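Local coordinates for protein phosphoribosylaminoimidazole-succinocarboxamide synthase (Thermotoga maritima, PDB 1KUT) that catalyses the ATP-dependent joining of L-aspartate to the carboxylate of 4-carboxy-5-aminoimidazole ribonucleotide (CAIR), giving SAICAR in de novo purine biosynthesis, at residues E45-A48 with I49-Y53; E65-P68 with P69-K73; M124-V127 with D128-E131; L210-P213 with L214-Y217. All blocks are in the same frame, centred on the assembly; numbering follows the deposited sequence.

Interaction 1 of 4, residues E45-A48 with I49-Y53; sequences ETTA and ILMKY
Four successive i to i+4 hydrogen bonds, E45 O to I49 N, T46 O to L50 N, T47 O to M51 N and A48 O to K52 N, make residues 45-53 one unbroken run of alpha helix. The bond from M51 N to T47 O is short at 2.8 Å and nearly straight, with an angle of 171° at the hydrogen. The bond to A48 O is more bent, and its donor stands above the carbonyl plane.

The clearest side-chain pair is T47 with M51, a selenomethionine, lying side by side one turn apart and pointing the same way. T47 turns its methyl away from its own backbone N (its OG1 has chi1 -65°), while the M51 chain bends at chi3 and brings CE back onto that methyl. CG2 of T47 and CE of M51 end 3.3 Å apart, tighter than usual for two carbons. The hydroxyl of T47 is occupied elsewhere, bonded to the carbonyl of C43 and to I187 N. T46 and L50 repeat the parallel arrangement more loosely, with T46 OG1 4.0 Å from L50 CD2. E45 and I49 barely meet, CG to CD1 at 4.3 Å, and the carboxylate of E45 goes on to a salt bridge with R225.

The side chains divide by direction: A48 and M51 pack on L63, T47 and M51 on L72, and I49 and L50 on C224. This is the pattern of a helix with most of its side chains buried, here 39-55, held between a beta sheet and the C-terminal helix 214-229.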
ATOM      1  N   GLU B  45     -12.868  -3.140 -29.491  1.00 20.48           N
ATOM      2  CA  GLU B  45     -12.154  -4.056 -30.372  1.00 20.20           C
ATOM      3  C   GLU B  45     -10.724  -4.406 -29.943  1.00 19.53           C
ATOM      4  O   GLU B  45     -10.314  -5.558 -30.069  1.00 19.14           O
ATOM      5  CB  GLU B  45     -12.151  -3.529 -31.804  1.00 20.42           C
ATOM      6  CG  GLU B  45     -11.465  -4.451 -32.779  1.00 20.98           C
ATOM      7  CD  GLU B  45     -11.486  -3.906 -34.195  1.00 22.58           C
ATOM      8  OE1 GLU B  45     -10.895  -4.562 -35.090  1.00 22.23           O
ATOM      9  OE2 GLU B  45     -12.100  -2.821 -34.406  1.00 23.16           O
ATOM     10  N   THR B  46      -9.945  -3.453 -29.442  1.00 19.31           N
ATOM     11  CA  THR B  46      -8.596  -3.832 -29.036  1.00 18.85           C
ATOM     12  C   THR B  46      -8.694  -4.717 -27.785  1.00 17.86           C
ATOM     13  O   THR B  46      -7.882  -5.604 -27.587  1.00 17.43           O
ATOM     14  CB  THR B  46      -7.650  -2.597 -28.834  1.00 19.23           C
ATOM     15  OG1 THR B  46      -7.515  -2.277 -27.451  1.00 20.16           O
ATOM     16  CG2 THR B  46      -8.178  -1.397 -29.587  1.00 19.29           C
ATOM     17  N   THR B  47      -9.714  -4.513 -26.964  1.00 17.35           N
ATOM     18  CA  THR B  47      -9.897  -5.365 -25.787  1.00 16.76           C
ATOM     19  C   THR B  47     -10.155  -6.802 -26.250  1.00 17.04           C
ATOM     20  O   THR B  47      -9.514  -7.737 -25.771  1.00 17.37           O
ATOM     21  CB  THR B  47     -11.110  -4.909 -24.932  1.00 16.37           C
ATOM     22  OG1 THR B  47     -10.847  -3.613 -24.391  1.00 15.14           O
ATOM     23  CG2 THR B  47     -11.374  -5.887 -23.780  1.00 15.62           C
ATOM     24  N   ALA B  48     -11.083  -6.961 -27.196  1.00 17.32           N
ATOM     25  CA  ALA B  48     -11.454  -8.268 -27.741  1.00 17.54           C
ATOM     26  C   ALA B  48     -10.314  -9.005 -28.419  1.00 17.62           C
ATOM     27  O   ALA B  48     -10.230 -10.229 -28.365  1.00 18.34           O
ATOM     28  CB  ALA B  48     -12.598  -8.113 -28.702  1.00 17.77           C
ATOM     29  N   ILE B  49      -9.445  -8.261 -29.085  1.00 18.02           N
ATOM     30  CA  ILE B  49      -8.281  -8.837 -29.742  1.00 18.08           C
ATOM     31  C   ILE B  49      -7.303  -9.317 -28.670  1.00 17.54           C
ATOM     32  O   ILE B  49      -6.913 -10.478 -28.632  1.00 17.34           O
ATOM     33  CB  ILE B  49      -7.594  -7.771 -30.635  1.00 18.76           C
ATOM     34  CG1 ILE B  49      -8.462  -7.523 -31.871  1.00 18.86           C
ATOM     35  CG2 ILE B  49      -6.164  -8.188 -30.968  1.00 18.44           C
ATOM     36  CD1 ILE B  49      -7.810  -6.646 -32.911  1.00 19.23           C
ATOM     37  N   LEU B  50      -6.906  -8.415 -27.789  1.00 17.27           N
ATOM     38  CA  LEU B  50      -5.989  -8.779 -26.722  1.00 17.45           C
ATOM     39  C   LEU B  50      -6.503  -9.964 -25.868  1.00 17.52           C
ATOM     40  O   LEU B  50      -5.786 -10.944 -25.673  1.00 17.61           O
ATOM     41  CB  LEU B  50      -5.712  -7.551 -25.848  1.00 17.17           C
ATOM     42  CG  LEU B  50      -4.555  -6.596 -26.211  1.00 18.12           C
ATOM     43  CD1 LEU B  50      -3.952  -6.921 -27.580  1.00 17.43           C
ATOM     44  CD2 LEU B  50      -5.043  -5.152 -26.138  1.00 17.34           C
HETATM   45  N   MSE B  51      -7.740  -9.893 -25.382  1.00 17.51           N
HETATM   46  CA  MSE B  51      -8.300 -10.965 -24.541  1.00 17.75           C
HETATM   47  C   MSE B  51      -8.446 -12.312 -25.238  1.00 18.44           C
HETATM   48  O   MSE B  51      -8.350 -13.367 -24.597  1.00 17.73           O
HETATM   49  CB  MSE B  51      -9.656 -10.551 -23.983  1.00 17.01           C
HETATM   50  CG  MSE B  51      -9.580  -9.396 -23.025  1.00 16.64           C
HETATM   51 SE   MSE B  51     -11.169  -9.380 -21.940  1.00 16.13          SE
HETATM   52  CE  MSE B  51     -12.493  -8.983 -23.255  1.00 18.20           C
ATOM     53  N   LYS B  52      -8.696 -12.271 -26.545  1.00 19.25           N
ATOM     54  CA  LYS B  52      -8.812 -13.484 -27.352  1.00 20.47           C
ATOM     55  C   LYS B  52      -7.425 -14.146 -27.349  1.00 21.01           C
ATOM     56  O   LYS B  52      -7.286 -15.348 -27.116  1.00 21.00           O
ATOM     57  CB  LYS B  52      -9.219 -13.113 -28.783  1.00 21.11           C
ATOM     58  CG  LYS B  52      -9.475 -14.297 -29.703  1.00 22.70           C
ATOM     59  CD  LYS B  52     -10.695 -15.096 -29.246  1.00 23.93           C
ATOM     60  CE  LYS B  52     -10.980 -16.264 -30.187  1.00 24.76           C
ATOM     61  NZ  LYS B  52     -11.943 -17.235 -29.576  1.00 25.20           N
ATOM     62  N   TYR B  53      -6.401 -13.336 -27.592  1.00 21.47           N
ATOM     63  CA  TYR B  53      -5.013 -13.799 -27.599  1.00 22.43           C
ATOM     64  C   TYR B  53      -4.653 -14.471 -26.274  1.00 22.79           C
ATOM     65  O   TYR B  53      -3.989 -15.501 -26.245  1.00 22.46           O
ATOM     66  CB  TYR B  53      -4.096 -12.598 -27.828  1.00 23.10           C
ATOM     67  CG  TYR B  53      -2.628 -12.838 -27.567  1.00 23.81           C
ATOM     68  CD1 TYR B  53      -1.841 -13.563 -28.468  1.00 24.29           C
ATOM     69  CD2 TYR B  53      -2.014 -12.295 -26.439  1.00 23.99           C
ATOM     70  CE1 TYR B  53      -0.464 -13.733 -28.251  1.00 24.37           C
ATOM     71  CE2 TYR B  53      -0.657 -12.459 -26.208  1.00 24.66           C
ATOM     72  CZ  TYR B  53       0.119 -13.176 -27.118  1.00 25.19           C
ATOM     73  OH  TYR B  53       1.474 -13.323 -26.881  1.00 25.66           O
TER

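Interaction 2 of 4, residues E65-P68 with P69-K73; sequences EYIP and PRTLK
Y66 and L72 face each other as a non-hydrogen-bonded antiparallel pair, and their side chains form the close-packed side of this hairpin. CD1 of the Y66 ring lies 3.6 Å from CD1 of L72, and both side chains continue onto helix 39-55, Y66 against A48 and L72 against T47 and M51. With CG swung away from its own backbone N (chi1 172°), the Y66 ring reaches along the hairpin toward its turn. One face of the ring lies under the nitrogen of P68, and its hydroxyl gives a 2.6 Å hydrogen bond from OH to the carbonyl O of P69. That carbonyl oxygen sits at the ring edge, although the hydroxyl approaches it from above the carbonyl plane.

The other face of the sheet, carrying E65, I67, T71 and K73, is looser. I67 CB comes only within 3.9 Å of T71 CG2, and the salt bridge from E65 OE1 to K73 NZ is long at 3.9 Å. K73 also makes a cation-pi contact with Y16. The backbone ties the two strands together: E65 and K73 exchange two hydrogen bonds, as do I67 and T71, and the shorter bond of each pair, K73 N to E65 O and I67 N to T71 O, is 2.8 Å.

Between the strands, P68 and P69 are joined by a cis peptide bond. A water bridges I67 O, R70 N and T71 OG1 within the turn, and R70 reaches out to E20 and D23. The turn is braced by the tyrosine hydroxyl and a water as well as by backbone bonds, while the long charged pair at the far end probably adds only a weak attraction.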
ATOM      1  N   GLU B  65     -17.386 -12.910 -26.918  1.00 21.91           N
ATOM      2  CA  GLU B  65     -17.198 -12.510 -28.313  1.00 22.15           C
ATOM      3  C   GLU B  65     -17.366 -11.017 -28.511  1.00 21.94           C
ATOM      4  O   GLU B  65     -17.941 -10.327 -27.660  1.00 22.35           O
ATOM      5  CB  GLU B  65     -18.169 -13.259 -29.247  1.00 23.32           C
ATOM      6  CG  GLU B  65     -19.643 -12.893 -29.128  1.00 24.26           C
ATOM      7  CD  GLU B  65     -20.490 -13.465 -30.285  1.00 26.31           C
ATOM      8  OE1 GLU B  65     -21.683 -13.793 -30.057  1.00 26.44           O
ATOM      9  OE2 GLU B  65     -19.969 -13.576 -31.427  1.00 26.36           O
ATOM     10  N   TYR B  66     -16.868 -10.511 -29.637  1.00 21.37           N
ATOM     11  CA  TYR B  66     -16.970  -9.089 -29.947  1.00 21.12           C
ATOM     12  C   TYR B  66     -18.199  -8.831 -30.813  1.00 20.83           C
ATOM     13  O   TYR B  66     -18.400  -9.496 -31.824  1.00 20.20           O
ATOM     14  CB  TYR B  66     -15.698  -8.614 -30.664  1.00 21.10           C
ATOM     15  CG  TYR B  66     -15.751  -7.200 -31.224  1.00 21.43           C
ATOM     16  CD1 TYR B  66     -16.223  -6.133 -30.462  1.00 21.67           C
ATOM     17  CD2 TYR B  66     -15.288  -6.927 -32.515  1.00 21.74           C
ATOM     18  CE1 TYR B  66     -16.231  -4.827 -30.977  1.00 21.93           C
ATOM     19  CE2 TYR B  66     -15.284  -5.640 -33.030  1.00 21.50           C
ATOM     20  CZ  TYR B  66     -15.755  -4.595 -32.262  1.00 21.95           C
ATOM     21  OH  TYR B  66     -15.717  -3.313 -32.776  1.00 22.37           O
ATOM     22  N   ILE B  67     -19.026  -7.878 -30.384  1.00 20.88           N
ATOM     23  CA  ILE B  67     -20.241  -7.507 -31.101  1.00 21.24           C
ATOM     24  C   ILE B  67     -20.034  -6.069 -31.574  1.00 21.63           C
ATOM     25  O   ILE B  67     -20.363  -5.112 -30.868  1.00 21.08           O
ATOM     26  CB  ILE B  67     -21.487  -7.564 -30.186  1.00 20.85           C
ATOM     27  CG1 ILE B  67     -21.529  -8.891 -29.417  1.00 21.11           C
ATOM     28  CG2 ILE B  67     -22.747  -7.422 -31.016  1.00 21.11           C
ATOM     29  CD1 ILE B  67     -21.752 -10.125 -30.272  1.00 21.49           C
ATOM     30  N   PRO B  68     -19.500  -5.900 -32.796  1.00 22.63           N
ATOM     31  CA  PRO B  68     -19.239  -4.568 -33.362  1.00 23.20           C
ATOM     32  C   PRO B  68     -20.458  -3.675 -33.225  1.00 23.97           C
ATOM     33  O   PRO B  68     -21.591  -4.146 -33.297  1.00 24.78           O
ATOM     34  CB  PRO B  68     -18.908  -4.860 -34.827  1.00 23.19           C
ATOM     35  CG  PRO B  68     -18.463  -6.312 -34.828  1.00 22.99           C
ATOM     36  CD  PRO B  68     -19.406  -6.943 -33.834  1.00 22.75           C
ATOM     37  N   PRO B  69     -20.252  -2.369 -33.045  1.00 24.37           N
ATOM     38  CA  PRO B  69     -18.960  -1.674 -32.963  1.00 24.41           C
ATOM     39  C   PRO B  69     -18.293  -1.524 -31.582  1.00 24.53           C
ATOM     40  O   PRO B  69     -17.065  -1.566 -31.483  1.00 24.81           O
ATOM     41  CB  PRO B  69     -19.281  -0.316 -33.567  1.00 24.59           C
ATOM     42  CG  PRO B  69     -20.692  -0.076 -33.030  1.00 24.69           C
ATOM     43  CD  PRO B  69     -21.347  -1.415 -33.313  1.00 23.88           C
ATOM     44  N   ARG B  70     -19.082  -1.370 -30.524  1.00 24.74           N
ATOM     45  CA  ARG B  70     -18.522  -1.139 -29.196  1.00 24.87           C
ATOM     46  C   ARG B  70     -19.082  -1.991 -28.065  1.00 24.35           C
ATOM     47  O   ARG B  70     -19.124  -1.549 -26.903  1.00 24.29           O
ATOM     48  CB  ARG B  70     -18.705   0.340 -28.842  1.00 26.02           C
ATOM     49  CG  ARG B  70     -20.174   0.803 -28.798  1.00 27.75           C
ATOM     50  CD  ARG B  70     -20.274   2.350 -28.796  1.00 29.60           C
ATOM     51  NE  ARG B  70     -21.120   2.865 -27.717  1.00 30.68           N
ATOM     52  CZ  ARG B  70     -21.183   4.148 -27.352  1.00 31.79           C
ATOM     53  NH1 ARG B  70     -20.450   5.057 -27.980  1.00 32.28           N
ATOM     54  NH2 ARG B  70     -21.970   4.532 -26.344  1.00 32.37           N
ATOM     55  N   THR B  71     -19.484  -3.212 -28.392  1.00 23.86           N
ATOM     56  CA  THR B  71     -20.061  -4.124 -27.410  1.00 23.59           C
ATOM     57  C   THR B  71     -19.323  -5.453 -27.290  1.00 22.96           C
ATOM     58  O   THR B  71     -18.864  -6.011 -28.279  1.00 23.40           O
ATOM     59  CB  THR B  71     -21.536  -4.423 -27.757  1.00 23.79           C
ATOM     60  OG1 THR B  71     -22.310  -3.235 -27.558  1.00 24.90           O
ATOM     61  CG2 THR B  71     -22.093  -5.544 -26.887  1.00 23.57           C
ATOM     62  N   LEU B  72     -19.217  -5.958 -26.068  1.00 22.49           N
ATOM     63  CA  LEU B  72     -18.548  -7.231 -25.823  1.00 22.07           C
ATOM     64  C   LEU B  72     -19.506  -8.171 -25.104  1.00 22.24           C
ATOM     65  O   LEU B  72     -20.121  -7.795 -24.098  1.00 22.10           O
ATOM     66  CB  LEU B  72     -17.313  -7.027 -24.943  1.00 21.28           C
ATOM     67  CG  LEU B  72     -15.931  -7.240 -25.548  1.00 21.21           C
ATOM     68  CD1 LEU B  72     -15.805  -6.511 -26.856  1.00 21.09           C
ATOM     69  CD2 LEU B  72     -14.890  -6.763 -24.564  1.00 21.17           C
ATOM     70  N   LYS B  73     -19.662  -9.382 -25.621  1.00 21.91           N
ATOM     71  CA  LYS B  73     -20.523 -10.322 -24.939  1.00 21.63           C
ATOM     72  C   LYS B  73     -19.604 -10.977 -23.911  1.00 20.84           C
ATOM     73  O   LYS B  73     -18.607 -11.624 -24.262  1.00 20.69           O
ATOM     74  CB  LYS B  73     -21.084 -11.352 -25.913  1.00 22.15           C
ATOM     75  CG  LYS B  73     -22.092 -12.313 -25.296  1.00 23.58           C
ATOM     76  CD  LYS B  73     -22.492 -13.324 -26.357  1.00 24.99           C
ATOM     77  CE  LYS B  73     -22.920 -14.663 -25.773  1.00 25.89           C
ATOM     78  NZ  LYS B  73     -22.941 -15.710 -26.865  1.00 26.81           N
TER
HETATM   79  O   HOH W   1     -22.020  -2.647 -30.315  1.00 36.04           O

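Interaction 3 of 4, residues M124-V127 with D128-E131; sequences MVCV and DHLE
V125 and C126 are extended, and at V127 the backbone turns into helix 127-132 with C126 at the N-cap position. The carbonyl of C126 receives H129 N at 2.8 Å and more weakly L130 N. The next bond, from E131 N to V127 O at 3.0 Å, is the regular helical link.

The turn brings H129 and L130 back against V125. CB and CG1 of V125 each lie 3.6 Å from CB of H129, the two side chains crossing at a slant. CG2, placed between the backbone N and the carbonyl carbon of V125, goes the other way and meets CD2 of L130 at 3.7 Å, the side chains nearly at a right angle. V125 thus touches two successive helical residues, and L130 and V127 carry the packing on to A141 of helix 138-160.

On the subunit-facing side, SG of C126 points away from its own carbonyl carbon (chi1 -60°) and is joined by a disulfide to C126 of the second subunit. Around it, the H129 ring meets Y98 of the second subunit, and D128 forms a salt bridge with K145 of the second subunit. The arrangement is a strand-to-helix junction with its N-cap cysteine at the dimer interface, the site of the covalent link between the two subunits.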
HETATM    1  N   MSE B 124      -4.051   2.366  -1.954  1.00 27.82           N
HETATM    2  CA  MSE B 124      -3.288   1.159  -2.171  1.00 27.99           C
HETATM    3  C   MSE B 124      -3.491   0.231  -0.988  1.00 27.63           C
HETATM    4  O   MSE B 124      -3.840   0.671   0.095  1.00 27.74           O
HETATM    5  CB  MSE B 124      -1.800   1.499  -2.319  1.00 28.71           C
HETATM    6  CG  MSE B 124      -0.917   0.290  -2.651  1.00 29.94           C
HETATM    7 SE   MSE B 124       0.892   0.775  -3.163  1.00 32.77          SE
HETATM    8  CE  MSE B 124       1.547   1.307  -1.444  1.00 30.41           C
ATOM      9  N   VAL B 125      -3.275  -1.059  -1.197  1.00 27.71           N
ATOM     10  CA  VAL B 125      -3.419  -2.037  -0.125  1.00 27.71           C
ATOM     11  C   VAL B 125      -2.412  -3.145  -0.353  1.00 27.69           C
ATOM     12  O   VAL B 125      -1.914  -3.317  -1.462  1.00 27.75           O
ATOM     13  CB  VAL B 125      -4.840  -2.687  -0.095  1.00 27.74           C
ATOM     14  CG1 VAL B 125      -5.842  -1.764   0.576  1.00 27.81           C
ATOM     15  CG2 VAL B 125      -5.305  -2.998  -1.506  1.00 27.74           C
ATOM     16  N   CYS B 126      -2.102  -3.881   0.707  1.00 27.84           N
ATOM     17  CA  CYS B 126      -1.191  -5.016   0.638  1.00 27.86           C
ATOM     18  C   CYS B 126      -2.120  -6.197   0.938  1.00 27.52           C
ATOM     19  O   CYS B 126      -3.255  -5.986   1.391  1.00 27.22           O
ATOM     20  CB  CYS B 126      -0.079  -4.891   1.688  1.00 28.16           C
ATOM     21  SG  CYS B 126       0.952  -3.385   1.506  1.00 29.54           S
ATOM     22  N   VAL B 127      -1.666  -7.425   0.698  1.00 27.39           N
ATOM     23  CA  VAL B 127      -2.527  -8.588   0.908  1.00 27.38           C
ATOM     24  C   VAL B 127      -3.176  -8.584   2.286  1.00 27.36           C
ATOM     25  O   VAL B 127      -4.370  -8.855   2.419  1.00 27.15           O
ATOM     26  CB  VAL B 127      -1.745  -9.924   0.703  1.00 27.48           C
ATOM     27  CG1 VAL B 127      -2.702 -11.108   0.790  1.00 27.35           C
ATOM     28  CG2 VAL B 127      -1.056  -9.923  -0.653  1.00 26.81           C
ATOM     29  N   ASP B 128      -2.390  -8.265   3.306  1.00 27.67           N
ATOM     30  CA  ASP B 128      -2.899  -8.232   4.669  1.00 28.25           C
ATOM     31  C   ASP B 128      -4.154  -7.383   4.785  1.00 28.39           C
ATOM     32  O   ASP B 128      -5.067  -7.713   5.535  1.00 28.65           O
ATOM     33  CB  ASP B 128      -1.831  -7.705   5.619  1.00 28.39           C
ATOM     34  CG  ASP B 128      -0.681  -8.677   5.791  1.00 29.24           C
ATOM     35  OD1 ASP B 128      -0.882  -9.890   5.539  1.00 29.45           O
ATOM     36  OD2 ASP B 128       0.420  -8.231   6.194  1.00 29.87           O
ATOM     37  N   HIS B 129      -4.194  -6.293   4.028  1.00 28.51           N
ATOM     38  CA  HIS B 129      -5.342  -5.393   4.019  1.00 28.24           C
ATOM     39  C   HIS B 129      -6.566  -6.106   3.464  1.00 28.12           C
ATOM     40  O   HIS B 129      -7.639  -6.064   4.070  1.00 27.82           O
ATOM     41  CB  HIS B 129      -5.042  -4.168   3.152  1.00 28.20           C
ATOM     42  CG  HIS B 129      -4.017  -3.250   3.736  1.00 28.53           C
ATOM     43  ND1 HIS B 129      -4.278  -2.440   4.821  1.00 28.92           N
ATOM     44  CD2 HIS B 129      -2.738  -2.994   3.375  1.00 28.84           C
ATOM     45  CE1 HIS B 129      -3.205  -1.720   5.098  1.00 28.79           C
ATOM     46  NE2 HIS B 129      -2.257  -2.034   4.235  1.00 28.87           N
ATOM     47  N   LEU B 130      -6.387  -6.753   2.311  1.00 27.96           N
ATOM     48  CA  LEU B 130      -7.461  -7.473   1.628  1.00 28.48           C
ATOM     49  C   LEU B 130      -8.081  -8.526   2.529  1.00 28.80           C
ATOM     50  O   LEU B 130      -9.296  -8.741   2.512  1.00 28.58           O
ATOM     51  CB  LEU B 130      -6.934  -8.145   0.353  1.00 28.28           C
ATOM     52  CG  LEU B 130      -6.195  -7.235  -0.630  1.00 28.33           C
ATOM     53  CD1 LEU B 130      -5.626  -8.067  -1.777  1.00 28.31           C
ATOM     54  CD2 LEU B 130      -7.150  -6.155  -1.133  1.00 28.23           C
ATOM     55  N   GLU B 131      -7.252  -9.192   3.315  1.00 29.68           N
ATOM     56  CA  GLU B 131      -7.787 -10.200   4.219  1.00 30.80           C
ATOM     57  C   GLU B 131      -8.595  -9.537   5.337  1.00 30.58           C
ATOM     58  O   GLU B 131      -9.741  -9.901   5.575  1.00 30.44           O
ATOM     59  CB  GLU B 131      -6.658 -11.062   4.801  1.00 31.89           C
ATOM     60  CG  GLU B 131      -6.090 -12.059   3.798  1.00 33.68           C
ATOM     61  CD  GLU B 131      -5.700 -13.386   4.439  1.00 35.05           C
ATOM     62  OE1 GLU B 131      -4.724 -13.404   5.228  1.00 35.85           O
ATOM     63  OE2 GLU B 131      -6.376 -14.409   4.152  1.00 35.51           O
TER

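Interaction 4 of 4, residues L210-P213 with L214-Y217; sequences LGDP and LKKY
The Y217 ring receives the carbonyl oxygen of P213 at its edge, in the ring plane, with CD1 of Y217 3.3 Å from P213 O. At the far end of the same ring the hydroxyl is hydrogen-bonded to D190, and the Y217 side chain also packs on K39, I42 and C43 of helix 39-55.

Residues 210-217 form the link from helix 202-211 into helix 214-229. The P213 oxygen is shared among several neighbours. K216 N reaches it only by a weak bond of 3.4 Å, and a water bridges the two, donating to P213 O and accepting from K216 N, the latter at 2.7 Å. One residue earlier, D212 O takes K215 N at 3.1 Å. The D212 side chain, with CG between its backbone N and carbonyl carbon (chi1 77°), lies obliquely across the base of K215 and brings OD1 to 3.5 Å from K215 CB. Their charges do not meet, since D212 OD1 and K215 NZ are 5.6 Å apart, and OD2 is salt-bridged to R218.

Chemically, the weak K216 N to P213 O bond is supplemented by a bridging water, while the acidic D212 just before the helix would be expected to interact favourably with its N-terminal end.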
ATOM      1  N   LEU B 210      -2.059  15.938 -27.598  1.00 40.68           N
ATOM      2  CA  LEU B 210      -2.789  17.168 -27.352  1.00 40.45           C
ATOM      3  C   LEU B 210      -3.459  17.608 -28.645  1.00 40.49           C
ATOM      4  O   LEU B 210      -4.492  18.274 -28.619  1.00 40.66           O
ATOM      5  CB  LEU B 210      -1.845  18.254 -26.837  1.00 40.22           C
ATOM      6  CG  LEU B 210      -1.725  18.295 -25.312  1.00 40.57           C
ATOM      7  CD1 LEU B 210      -1.537  16.880 -24.758  1.00 40.88           C
ATOM      8  CD2 LEU B 210      -0.572  19.194 -24.916  1.00 40.26           C
ATOM      9  N   GLY B 211      -2.862  17.227 -29.772  1.00 40.48           N
ATOM     10  CA  GLY B 211      -3.428  17.560 -31.065  1.00 40.48           C
ATOM     11  C   GLY B 211      -4.779  16.878 -31.163  1.00 40.55           C
ATOM     12  O   GLY B 211      -5.813  17.538 -31.309  1.00 40.66           O
ATOM     13  N   ASP B 212      -4.766  15.547 -31.097  1.00 40.41           N
ATOM     14  CA  ASP B 212      -5.995  14.753 -31.124  1.00 39.97           C
ATOM     15  C   ASP B 212      -5.707  13.434 -30.407  1.00 39.23           C
ATOM     16  O   ASP B 212      -4.983  12.569 -30.899  1.00 38.86           O
ATOM     17  CB  ASP B 212      -6.486  14.519 -32.558  1.00 40.31           C
ATOM     18  CG  ASP B 212      -5.704  13.458 -33.282  1.00 40.61           C
ATOM     19  OD1 ASP B 212      -4.458  13.528 -33.256  1.00 41.08           O
ATOM     20  OD2 ASP B 212      -6.341  12.561 -33.880  1.00 40.60           O
ATOM     21  N   PRO B 213      -6.257  13.290 -29.200  1.00 38.89           N
ATOM     22  CA  PRO B 213      -6.104  12.115 -28.338  1.00 38.44           C
ATOM     23  C   PRO B 213      -6.476  10.788 -28.992  1.00 37.99           C
ATOM     24  O   PRO B 213      -5.835   9.766 -28.742  1.00 38.28           O
ATOM     25  CB  PRO B 213      -7.005  12.450 -27.154  1.00 38.78           C
ATOM     26  CG  PRO B 213      -6.945  13.954 -27.102  1.00 38.82           C
ATOM     27  CD  PRO B 213      -7.091  14.313 -28.548  1.00 38.65           C
ATOM     28  N   LEU B 214      -7.500  10.798 -29.836  1.00 37.32           N
ATOM     29  CA  LEU B 214      -7.924   9.564 -30.479  1.00 36.57           C
ATOM     30  C   LEU B 214      -6.806   8.926 -31.284  1.00 35.88           C
ATOM     31  O   LEU B 214      -6.883   7.744 -31.611  1.00 35.97           O
ATOM     32  CB  LEU B 214      -9.136   9.808 -31.390  1.00 36.82           C
ATOM     33  CG  LEU B 214      -9.713   8.576 -32.114  1.00 37.18           C
ATOM     34  CD1 LEU B 214     -10.389   7.642 -31.114  1.00 37.03           C
ATOM     35  CD2 LEU B 214     -10.725   9.023 -33.159  1.00 37.51           C
ATOM     36  N   LYS B 215      -5.754   9.680 -31.591  1.00 35.01           N
ATOM     37  CA  LYS B 215      -4.674   9.116 -32.397  1.00 34.20           C
ATOM     38  C   LYS B 215      -3.931   7.919 -31.794  1.00 33.34           C
ATOM     39  O   LYS B 215      -3.664   6.936 -32.496  1.00 32.87           O
ATOM     40  CB  LYS B 215      -3.665  10.197 -32.789  1.00 34.71           C
ATOM     41  CG  LYS B 215      -2.626   9.669 -33.762  1.00 35.32           C
ATOM     42  CD  LYS B 215      -2.123  10.742 -34.699  1.00 35.96           C
ATOM     43  CE  LYS B 215      -1.381  10.113 -35.866  1.00 36.34           C
ATOM     44  NZ  LYS B 215      -1.039  11.122 -36.908  1.00 36.93           N
ATOM     45  N   LYS B 216      -3.585   7.990 -30.510  1.00 32.55           N
ATOM     46  CA  LYS B 216      -2.880   6.873 -29.886  1.00 31.91           C
ATOM     47  C   LYS B 216      -3.757   5.626 -29.915  1.00 31.39           C
ATOM     48  O   LYS B 216      -3.253   4.519 -30.131  1.00 31.49           O
ATOM     49  CB  LYS B 216      -2.483   7.191 -28.435  1.00 32.06           C
ATOM     50  CG  LYS B 216      -3.609   7.068 -27.408  1.00 32.64           C
ATOM     51  CD  LYS B 216      -3.072   7.169 -25.978  1.00 32.95           C
ATOM     52  CE  LYS B 216      -4.201   7.094 -24.945  1.00 33.22           C
ATOM     53  NZ  LYS B 216      -3.709   7.295 -23.538  1.00 33.45           N
ATOM     54  N   TYR B 217      -5.064   5.806 -29.705  1.00 30.64           N
ATOM     55  CA  TYR B 217      -6.002   4.687 -29.719  1.00 30.05           C
ATOM     56  C   TYR B 217      -6.056   4.051 -31.098  1.00 29.95           C
ATOM     57  O   TYR B 217      -6.006   2.821 -31.230  1.00 29.69           O
ATOM     58  CB  TYR B 217      -7.413   5.143 -29.326  1.00 30.11           C
ATOM     59  CG  TYR B 217      -7.526   5.632 -27.902  1.00 30.67           C
ATOM     60  CD1 TYR B 217      -7.113   6.919 -27.551  1.00 30.96           C
ATOM     61  CD2 TYR B 217      -8.031   4.802 -26.895  1.00 30.92           C
ATOM     62  CE1 TYR B 217      -7.202   7.372 -26.233  1.00 30.99           C
ATOM     63  CE2 TYR B 217      -8.118   5.241 -25.567  1.00 31.07           C
ATOM     64  CZ  TYR B 217      -7.702   6.530 -25.248  1.00 31.36           C
ATOM     65  OH  TYR B 217      -7.784   6.983 -23.955  1.00 31.44           O
TER
HETATM   66  O   HOH W   2      -3.135  10.245 -29.036  1.00 29.28           O

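How the interactions relate
From the N terminus, interaction 1 comes first, within helix 39-55. Interaction 2 follows, where the hairpin of strands 63-67 and 71-74 closes. Interaction 3 marks the passage from strand 124-125 into helix 127-132, and interaction 4 joins helices 202-211 and 214-229. All are local and follow in series, so none nests in or crosses another. Interactions 1 and 2 touch directly: M51 CE packs on L72 CD2 at 3.5 Å, setting helix against hairpin. Interaction 4 comes within about 5 Å of interaction 1 by nearest atoms, and its helix runs on to pack against helix 39-55. Interaction 3, centred about 30 Å from interaction 1, lies across the chain's centre at the dimer interface.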